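Local coordinates for putative serine phosphatase (Pseudomonas aeruginosa, PDB 6K4E), which probably removes phosphate from phosphorylated serine or threonine residues of a partner protein, as a magnesium-dependent PP2C-type phosphatase domain in the SiaABC pathway that controls biofilm formation, at residues Arg89-Tyr97 with Val110-Ala121; Leu78-Trp86 with Leu269-Val277. All blocks are in the same frame, centred on the assembly; numbering follows the deposited sequence.

Contact 1: residues Arg89-Tyr97 with Val110-Ala121; sequences RDVVGGDFY and VVDCAGHGVPGA. With MG (magnesium ion), chain G; MG (magnesium ion), chain F.
Gly-94 and Gly-120 meet almost backbone to backbone, their CA atoms 3.6 Å apart, so close that there is room for nothing larger than glycine's hydrogens. This bare surface lets the start of helix 117-138 sink against the 89-97 loop. Beside it, Val-92 is the bump: its CB packs on Ala-121 CB at 3.7 Å, and the small methyl leaves the helix room to stay close. Beyond Gly-94 the chain becomes a strand and pairs antiparallel with residues 110-113, Gly-94 O accepting from Cys-113 N at 2.7 Å and Phe-96 exchanging two backbone bonds with Val-111. A chi1 of 77° lays the Phe-96 ring alongside Val-111, CE1 coming within 3.6 Å of the branched CB, while Cys-113 SG lies at the ring edge; Thr-124 and Ala-127 of helix 117-138 also touch the ring. The hairpin is that of the PP2C fold, in which acidic residues at strand ends hold a pair of metals. Asp-112 bridges two magnesium ions, OD1 to one at 2.2 Å and OD2 to the other, where Asp-238 and Asp-291 join it; Cys-113 O and Gly-115 O also bind the first. Asp-95 stands one shell out: its OD1 accepts from two waters, one on each metal, and its OD2 is hydrogen-bonded to the hydroxyls of Thr-294 and Thr-237. At the outer end, His-116 CE1 sits over the centre of the Arg-89 guanidinium, 3.3 Å from NH2, and Arg-89 NE over a face of the imidazole, the planes 34° apart. Asp-90 OD2 approaches the edge of the same imidazole, 3.3 Å from His-116 ND1 in a weak hydrogen bond, while one water joins Asp-90 N, Val-92 O and Gly-117 N.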
loop_
_atom_site.group_PDB
_atom_site.type_symbol
_atom_site.label_atom_id
_atom_site.label_comp_id
_atom_site.label_asym_id
_atom_site.label_seq_id
_atom_site.Cartn_x
_atom_site.Cartn_y
_atom_site.Cartn_z
ATOM N N ARG B 89 0.487 -17.306 3.331
ATOM C CA ARG B 89 -0.071 -18.494 2.684
ATOM C C ARG B 89 0.496 -18.555 1.256
ATOM O O ARG B 89 1.010 -19.585 0.832
ATOM C CB ARG B 89 -1.592 -18.449 2.688
ATOM C CG ARG B 89 -2.233 -19.748 2.250
ATOM C CD ARG B 89 -3.733 -19.574 2.126
ATOM N NE ARG B 89 -4.142 -19.533 0.730
ATOM C CZ ARG B 89 -5.370 -19.804 0.302
ATOM N NH1 ARG B 89 -6.319 -20.141 1.162
ATOM N NH2 ARG B 89 -5.657 -19.744 -0.989
ATOM N N ASP B 90 0.452 -17.428 0.546
ATOM C CA ASP B 90 1.029 -17.393 -0.780
ATOM C C ASP B 90 2.409 -16.712 -0.648
ATOM O O ASP B 90 3.022 -16.810 0.421
ATOM C CB ASP B 90 0.037 -16.793 -1.785
ATOM C CG ASP B 90 -1.385 -17.375 -1.636
ATOM O OD1 ASP B 90 -1.522 -18.625 -1.539
ATOM O OD2 ASP B 90 -2.357 -16.576 -1.572
ATOM N N VAL B 91 2.944 -16.098 -1.686
ATOM C CA VAL B 91 4.269 -15.481 -1.535
ATOM C C VAL B 91 4.149 -14.175 -0.730
ATOM O O VAL B 91 5.034 -13.831 0.057
ATOM C CB VAL B 91 4.919 -15.288 -2.916
ATOM C CG1 VAL B 91 6.398 -14.939 -2.784
ATOM C CG2 VAL B 91 4.747 -16.553 -3.754
ATOM N N VAL B 92 3.024 -13.479 -0.914
ATOM C CA VAL B 92 2.673 -12.241 -0.214
ATOM C C VAL B 92 1.342 -12.490 0.506
ATOM O O VAL B 92 0.496 -13.235 0.003
ATOM C CB VAL B 92 2.639 -11.001 -1.155
ATOM C CG1 VAL B 92 4.036 -10.660 -1.669
ATOM C CG2 VAL B 92 1.657 -11.185 -2.320
ATOM N N GLY B 93 1.170 -11.903 1.676
ATOM C CA GLY B 93 -0.045 -12.123 2.446
ATOM C C GLY B 93 -0.672 -10.854 2.975
ATOM O O GLY B 93 -0.201 -9.773 2.648
ATOM N N GLY B 94 -1.708 -11.004 3.803
ATOM C CA GLY B 94 -2.443 -9.891 4.394
ATOM C C GLY B 94 -2.039 -9.614 5.823
ATOM O O GLY B 94 -2.605 -8.741 6.488
ATOM N N ASP B 95 -1.028 -10.329 6.290
ATOM C CA ASP B 95 -0.558 -10.204 7.658
ATOM C C ASP B 95 0.734 -9.452 7.693
ATOM O O ASP B 95 1.631 -9.713 6.868
ATOM C CB ASP B 95 -0.255 -11.603 8.231
ATOM C CG ASP B 95 -1.355 -12.389 8.924
ATOM O OD1 ASP B 95 -2.546 -12.138 8.633
ATOM O OD2 ASP B 95 -1.020 -13.350 9.647
ATOM N N PHE B 96 0.893 -8.622 8.720
ATOM C CA PHE B 96 2.166 -7.940 8.967
ATOM C C PHE B 96 2.282 -7.598 10.445
ATOM O O PHE B 96 1.442 -7.997 11.242
ATOM C CB PHE B 96 2.434 -6.738 8.010
ATOM C CG PHE B 96 1.681 -5.458 8.299
ATOM C CD1 PHE B 96 0.323 -5.356 8.026
ATOM C CD2 PHE B 96 2.334 -4.352 8.842
ATOM C CE1 PHE B 96 -0.365 -4.160 8.268
ATOM C CE2 PHE B 96 1.628 -3.175 9.141
ATOM C CZ PHE B 96 0.297 -3.078 8.835
ATOM N N TYR B 97 3.360 -6.956 10.825
ATOM C CA TYR B 97 3.614 -6.622 12.212
ATOM C C TYR B 97 4.364 -5.314 12.278
ATOM O O TYR B 97 5.003 -4.893 11.299
ATOM C CB TYR B 97 4.386 -7.738 12.927
ATOM C CG TYR B 97 5.578 -8.275 12.167
ATOM C CD1 TYR B 97 5.416 -9.225 11.166
ATOM C CD2 TYR B 97 6.879 -7.918 12.525
ATOM C CE1 TYR B 97 6.512 -9.768 10.495
ATOM C CE2 TYR B 97 7.987 -8.458 11.858
ATOM C CZ TYR B 97 7.792 -9.372 10.838
ATOM O OH TYR B 97 8.836 -9.956 10.186
ATOM N N VAL B 110 0.590 -6.770 15.724
ATOM C CA VAL B 110 0.329 -7.647 14.573
ATOM C C VAL B 110 -0.948 -7.165 13.924
ATOM O O VAL B 110 -1.822 -6.614 14.603
ATOM C CB VAL B 110 0.231 -9.165 14.906
ATOM C CG1 VAL B 110 1.567 -9.736 15.373
ATOM C CG2 VAL B 110 -0.910 -9.469 15.892
ATOM N N VAL B 111 -1.066 -7.363 12.612
ATOM C CA VAL B 111 -2.237 -6.901 11.858
ATOM C C VAL B 111 -2.591 -7.986 10.860
ATOM O O VAL B 111 -1.699 -8.541 10.237
ATOM C CB VAL B 111 -2.003 -5.523 11.124
ATOM C CG1 VAL B 111 -3.261 -5.066 10.412
ATOM C CG2 VAL B 111 -1.519 -4.425 12.072
ATOM N N ASP B 112 -3.887 -8.272 10.697
ATOM C CA ASP B 112 -4.373 -9.228 9.698
ATOM C C ASP B 112 -5.375 -8.430 8.900
ATOM O O ASP B 112 -6.448 -8.110 9.426
ATOM C CB ASP B 112 -5.046 -10.458 10.374
ATOM C CG ASP B 112 -5.594 -11.517 9.413
ATOM O OD1 ASP B 112 -5.585 -11.269 8.187
ATOM O OD2 ASP B 112 -5.969 -12.633 9.889
ATOM N N CYS B 113 -4.976 -8.005 7.669
ATOM C CA CYS B 113 -5.810 -7.241 6.740
ATOM C C CYS B 113 -6.749 -8.182 6.018
ATOM O O CYS B 113 -6.380 -9.325 5.795
ATOM C CB CYS B 113 -4.943 -6.489 5.734
ATOM S SG CYS B 113 -3.824 -5.281 6.467
ATOM N N ALA B 114 -7.895 -7.677 5.546
ATOM C CA ALA B 114 -8.867 -8.463 4.781
ATOM C C ALA B 114 -8.185 -9.170 3.618
ATOM O O ALA B 114 -7.399 -8.559 2.899
ATOM C CB ALA B 114 -9.973 -7.571 4.274
ATOM N N GLY B 115 -8.417 -10.462 3.510
ATOM C CA GLY B 115 -7.834 -11.281 2.459
ATOM C C GLY B 115 -6.423 -11.775 2.726
ATOM O O GLY B 115 -5.846 -11.577 3.805
ATOM N N HIS B 116 -5.891 -12.468 1.748
ATOM C CA HIS B 116 -4.533 -12.979 1.751
ATOM C C HIS B 116 -4.074 -12.801 0.299
ATOM O O HIS B 116 -4.808 -12.196 -0.480
ATOM C CB HIS B 116 -4.487 -14.444 2.221
ATOM C CG HIS B 116 -5.419 -15.336 1.472
ATOM N ND1 HIS B 116 -5.068 -15.838 0.227
ATOM C CD2 HIS B 116 -6.666 -15.761 1.769
ATOM C CE1 HIS B 116 -6.098 -16.554 -0.181
ATOM N NE2 HIS B 116 -7.084 -16.536 0.709
ATOM N N GLY B 117 -2.884 -13.285 -0.046
ATOM C CA GLY B 117 -2.377 -13.141 -1.406
ATOM C C GLY B 117 -2.134 -11.691 -1.751
ATOM O O GLY B 117 -1.850 -10.885 -0.862
ATOM N N VAL B 118 -2.262 -11.349 -3.036
ATOM C CA VAL B 118 -2.059 -9.978 -3.545
ATOM C C VAL B 118 -3.032 -8.963 -2.896
ATOM O O VAL B 118 -2.532 -7.951 -2.389
ATOM C CB VAL B 118 -2.110 -9.936 -5.095
ATOM C CG1 VAL B 118 -2.082 -8.508 -5.629
ATOM C CG2 VAL B 118 -0.976 -10.768 -5.679
ATOM N N PRO B 119 -4.388 -9.198 -2.851
ATOM C CA PRO B 119 -5.280 -8.200 -2.230
ATOM C C PRO B 119 -4.912 -7.911 -0.774
ATOM O O PRO B 119 -4.913 -6.748 -0.372
ATOM C CB PRO B 119 -6.673 -8.819 -2.372
ATOM C CG PRO B 119 -6.561 -9.748 -3.472
ATOM C CD PRO B 119 -5.183 -10.326 -3.376
ATOM N N GLY B 120 -4.559 -8.955 -0.026
ATOM C CA GLY B 120 -4.122 -8.812 1.352
ATOM C C GLY B 120 -2.850 -7.982 1.438
ATOM O O GLY B 120 -2.773 -7.047 2.232
ATOM N N ALA B 121 -1.876 -8.257 0.550
ATOM C CA ALA B 121 -0.609 -7.519 0.490
ATOM C C ALA B 121 -0.791 -6.040 0.165
ATOM O O ALA B 121 -0.067 -5.221 0.716
ATOM C CB ALA B 121 0.346 -8.175 -0.482
HETATM MG MG MG G . -6.118 -11.714 6.056
HETATM MG MG MG F . -6.095 -14.486 8.832
HETATM O O HOH W 1 -1.124 -15.209 1.330
HETATM O O HOH W 2 -3.864 -14.507 9.287
HETATM O O HOH W 3 -4.025 -12.304 6.118
HETATM O O HOH W 4 -6.101 -13.865 6.817
HETATM O O HOH W 5 -8.122 -14.183 8.584
HETATM O O HOH W 6 -7.944 -11.661 6.995
#

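Contact 2: residues Leu78-Trp86 with Leu269-Val277; sequences LGEHHFILW and LPEQAEAFV
With chi1 at 79°, Phe-83 holds CG between its backbone N and carbonyl carbon, and its ring reaches from strand 82-87 into the face of helix 269-284; Phe-276, with CG beside its own backbone N, brings its ring up to meet it. The two rings cross steeply, planes 78° apart, and Phe-83 CZ comes 3.4 Å from Phe-276 CD2. Ala-273 suits its place against the ring: its CB sits over one face of Phe-83 in a CH-pi contact, 4.0 Å from the centroid, and a methyl is small enough to let the ring lie close to the helix. One turn earlier, Leu-269 CB approaches Phe-83 CD2 at 3.7 Å, while its CD2 branch runs back to His-82 CA. Gln-272 offers the aliphatic CB to Phe-83 CE2, and its OE1 is hydrogen-bonded to Tyr-234 OH. Farther along, Leu-85 CG lies 3.8 Å from Val-277 CG2, extending the apolar contact past the rings. Near the helix start, Glu-80 lays its chain across Pro-270 CG, and a water joins Glu-80 O to Leu-269 N. Segment 269-277 runs at 22° to strand residues 82-86, in the same N-to-C direction, covering the sheet where strand 82-87 is an outermost strand within this chain and pairs with strand 293-300; helix 254-264 packs against Phe-276 through Met-260 and Leu-261.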
loop_
_atom_site.group_PDB
_atom_site.type_symbol
_atom_site.label_atom_id
_atom_site.label_comp_id
_atom_site.label_asym_id
_atom_site.label_seq_id
_atom_site.Cartn_x
_atom_site.Cartn_y
_atom_site.Cartn_z
ATOM N N LEU B 78 15.482 -5.780 20.812
ATOM C CA LEU B 78 14.973 -6.823 21.709
ATOM C C LEU B 78 15.874 -8.080 21.749
ATOM O O LEU B 78 15.886 -8.787 22.753
ATOM C CB LEU B 78 13.531 -7.201 21.366
ATOM C CG LEU B 78 12.456 -6.135 21.660
ATOM C CD1 LEU B 78 11.076 -6.681 21.406
ATOM C CD2 LEU B 78 12.560 -5.617 23.091
ATOM N N GLY B 79 16.638 -8.318 20.679
ATOM C CA GLY B 79 17.516 -9.471 20.587
ATOM C C GLY B 79 16.737 -10.742 20.800
ATOM O O GLY B 79 15.701 -10.952 20.158
ATOM N N GLU B 80 17.186 -11.547 21.754
ATOM C CA GLU B 80 16.528 -12.804 22.094
ATOM C C GLU B 80 15.334 -12.626 23.036
ATOM O O GLU B 80 14.742 -13.615 23.444
ATOM C CB GLU B 80 17.532 -13.839 22.635
ATOM C CG GLU B 80 18.509 -14.311 21.567
ATOM C CD GLU B 80 19.325 -15.554 21.863
ATOM O OE1 GLU B 80 19.220 -16.094 22.986
ATOM O OE2 GLU B 80 20.063 -16.002 20.957
ATOM N N HIS B 81 14.921 -11.384 23.304
ATOM C CA HIS B 81 13.732 -11.149 24.106
ATOM C C HIS B 81 12.534 -10.898 23.195
ATOM O O HIS B 81 11.574 -10.217 23.567
ATOM C CB HIS B 81 13.970 -10.068 25.155
ATOM C CG HIS B 81 14.604 -10.617 26.390
ATOM N ND1 HIS B 81 13.901 -10.710 27.583
ATOM C CD2 HIS B 81 15.838 -11.146 26.564
ATOM C CE1 HIS B 81 14.738 -11.261 28.448
ATOM N NE2 HIS B 81 15.916 -11.545 27.883
ATOM N N HIS B 82 12.629 -11.458 21.957
ATOM C CA HIS B 82 11.569 -11.485 20.963
ATOM C C HIS B 82 11.773 -12.664 20.031
ATOM O O HIS B 82 12.891 -13.169 19.918
ATOM C CB HIS B 82 11.500 -10.156 20.149
ATOM C CG HIS B 82 12.099 -10.234 18.781
ATOM N ND1 HIS B 82 13.481 -10.245 18.594
ATOM C CD2 HIS B 82 11.489 -10.331 17.572
ATOM C CE1 HIS B 82 13.663 -10.383 17.289
ATOM N NE2 HIS B 82 12.497 -10.441 16.629
ATOM N N PHE B 83 10.705 -13.040 19.293
ATOM C CA PHE B 83 10.773 -13.985 18.187
ATOM C C PHE B 83 9.678 -13.644 17.204
ATOM O O PHE B 83 8.665 -13.067 17.598
ATOM C CB PHE B 83 10.783 -15.463 18.600
ATOM C CG PHE B 83 9.466 -16.113 18.973
ATOM C CD1 PHE B 83 8.484 -16.346 18.002
ATOM C CD2 PHE B 83 9.264 -16.618 20.255
ATOM C CE1 PHE B 83 7.297 -16.985 18.334
ATOM C CE2 PHE B 83 8.082 -17.281 20.578
ATOM C CZ PHE B 83 7.107 -17.458 19.619
ATOM N N ILE B 84 9.916 -13.926 15.915
ATOM C CA ILE B 84 8.957 -13.651 14.852
ATOM C C ILE B 84 8.702 -14.890 14.063
ATOM O O ILE B 84 9.635 -15.599 13.680
ATOM C CB ILE B 84 9.364 -12.431 13.952
ATOM C CG1 ILE B 84 8.313 -12.146 12.861
ATOM C CG2 ILE B 84 10.743 -12.541 13.363
ATOM C CD1 ILE B 84 6.888 -11.792 13.407
ATOM N N LEU B 85 7.448 -15.173 13.860
ATOM C CA LEU B 85 7.004 -16.280 13.020
ATOM C C LEU B 85 6.141 -15.597 11.959
ATOM O O LEU B 85 5.125 -14.991 12.298
ATOM C CB LEU B 85 6.184 -17.291 13.848
ATOM C CG LEU B 85 6.154 -18.750 13.365
ATOM C CD1 LEU B 85 5.332 -19.622 14.323
ATOM C CD2 LEU B 85 5.574 -18.883 11.934
ATOM N N TRP B 86 6.588 -15.581 10.706
ATOM C CA TRP B 86 5.817 -14.886 9.678
ATOM C C TRP B 86 5.817 -15.707 8.425
ATOM O O TRP B 86 6.842 -15.796 7.772
ATOM C CB TRP B 86 6.389 -13.484 9.418
ATOM C CG TRP B 86 5.589 -12.680 8.435
ATOM C CD1 TRP B 86 4.392 -12.067 8.651
ATOM C CD2 TRP B 86 5.950 -12.397 7.075
ATOM N NE1 TRP B 86 3.978 -11.414 7.504
ATOM C CE2 TRP B 86 4.931 -11.575 6.531
ATOM C CE3 TRP B 86 7.056 -12.718 6.272
ATOM C CZ2 TRP B 86 5.002 -11.062 5.230
ATOM C CZ3 TRP B 86 7.105 -12.237 4.971
ATOM C CH2 TRP B 86 6.085 -11.424 4.464
ATOM N N LEU B 269 13.350 -17.671 23.781
ATOM C CA LEU B 269 12.442 -17.372 22.665
ATOM C C LEU B 269 12.921 -17.940 21.311
ATOM O O LEU B 269 12.065 -18.447 20.575
ATOM C CB LEU B 269 12.093 -15.880 22.587
ATOM C CG LEU B 269 10.896 -15.469 23.467
ATOM C CD1 LEU B 269 11.266 -15.423 24.942
ATOM C CD2 LEU B 269 10.338 -14.142 23.061
ATOM N N PRO B 270 14.243 -18.015 20.993
ATOM C CA PRO B 270 14.648 -18.671 19.730
ATOM C C PRO B 270 14.269 -20.159 19.739
ATOM O O PRO B 270 13.920 -20.688 18.691
ATOM C CB PRO B 270 16.166 -18.505 19.710
ATOM C CG PRO B 270 16.421 -17.353 20.576
ATOM C CD PRO B 270 15.428 -17.491 21.690
ATOM N N GLU B 271 14.264 -20.800 20.933
ATOM C CA GLU B 271 13.863 -22.194 21.074
ATOM C C GLU B 271 12.362 -22.365 20.971
ATOM O O GLU B 271 11.911 -23.360 20.393
ATOM C CB GLU B 271 14.426 -22.803 22.354
ATOM C CG GLU B 271 15.952 -22.820 22.373
ATOM C CD GLU B 271 16.554 -23.214 23.714
ATOM O OE1 GLU B 271 15.845 -23.837 24.536
ATOM O OE2 GLU B 271 17.753 -22.932 23.931
ATOM N N GLN B 272 11.580 -21.393 21.532
ATOM C CA GLN B 272 10.118 -21.396 21.478
ATOM C C GLN B 272 9.650 -21.322 20.052
ATOM O O GLN B 272 8.837 -22.133 19.647
ATOM C CB GLN B 272 9.528 -20.238 22.272
ATOM C CG GLN B 272 9.774 -20.307 23.772
ATOM C CD GLN B 272 8.875 -19.292 24.447
ATOM O OE1 GLN B 272 7.722 -19.116 24.058
ATOM N NE2 GLN B 272 9.372 -18.610 25.464
ATOM N N ALA B 273 10.200 -20.372 19.269
ATOM C CA ALA B 273 9.921 -20.168 17.846
ATOM C C ALA B 273 10.073 -21.462 17.093
ATOM O O ALA B 273 9.124 -21.866 16.438
ATOM C CB ALA B 273 10.865 -19.129 17.271
ATOM N N GLU B 274 11.240 -22.133 17.215
ATOM C CA GLU B 274 11.488 -23.428 16.575
ATOM C C GLU B 274 10.458 -24.480 16.978
ATOM O O GLU B 274 9.925 -25.164 16.094
ATOM C CB GLU B 274 12.905 -23.954 16.905
ATOM C CG GLU B 274 13.377 -25.120 16.032
ATOM C CD GLU B 274 13.150 -26.559 16.492
ATOM O OE1 GLU B 274 12.681 -26.763 17.637
ATOM O OE2 GLU B 274 13.458 -27.484 15.706
ATOM N N ALA B 275 10.167 -24.606 18.303
ATOM C CA ALA B 275 9.184 -25.565 18.789
ATOM C C ALA B 275 7.802 -25.295 18.235
ATOM O O ALA B 275 7.121 -26.262 17.906
ATOM C CB ALA B 275 9.145 -25.604 20.313
ATOM N N PHE B 276 7.395 -24.009 18.118
ATOM C CA PHE B 276 6.087 -23.629 17.620
ATOM C C PHE B 276 5.948 -24.000 16.136
ATOM O O PHE B 276 4.937 -24.600 15.759
ATOM C CB PHE B 276 5.799 -22.152 17.884
ATOM C CG PHE B 276 5.641 -21.707 19.328
ATOM C CD1 PHE B 276 5.712 -22.628 20.381
ATOM C CD2 PHE B 276 5.299 -20.390 19.630
ATOM C CE1 PHE B 276 5.505 -22.213 21.711
ATOM C CE2 PHE B 276 5.114 -19.975 20.959
ATOM C CZ PHE B 276 5.236 -20.880 21.992
ATOM N N VAL B 277 6.997 -23.728 15.316
ATOM C CA VAL B 277 7.039 -24.107 13.891
ATOM C C VAL B 277 6.968 -25.645 13.750
ATOM O O VAL B 277 6.126 -26.144 12.998
ATOM C CB VAL B 277 8.274 -23.492 13.158
ATOM C CG1 VAL B 277 8.538 -24.170 11.814
ATOM C CG2 VAL B 277 8.109 -21.997 12.975
HETATM O O HOH W 7 15.304 -15.790 24.920
#

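In the fold
Contact 1 is the more buried of the two and belongs to the hairpin of strands 95-101 and 105-113 with the start of helix 117-138; contact 2 is partly exposed and sets helix 269-284 on the other five-stranded sheet. Their chemistry follows: contact 1 combines backbone pairing, glycine packing, carboxylates and magnesium, whereas contact 2 is mainly apolar, with one bridging water and no direct hydrogen bond between its segments. Strands 82-87 and 95-101 follow each other in the chain but lie in different sheets. They touch where Trp-86 NE1 probably bonds to Asp-95 O at 3.0 Å and Tyr-97 packs on Ile-84, linking edge strands of the two sheets, consistent with the beta-sandwich of PP2C phosphatases.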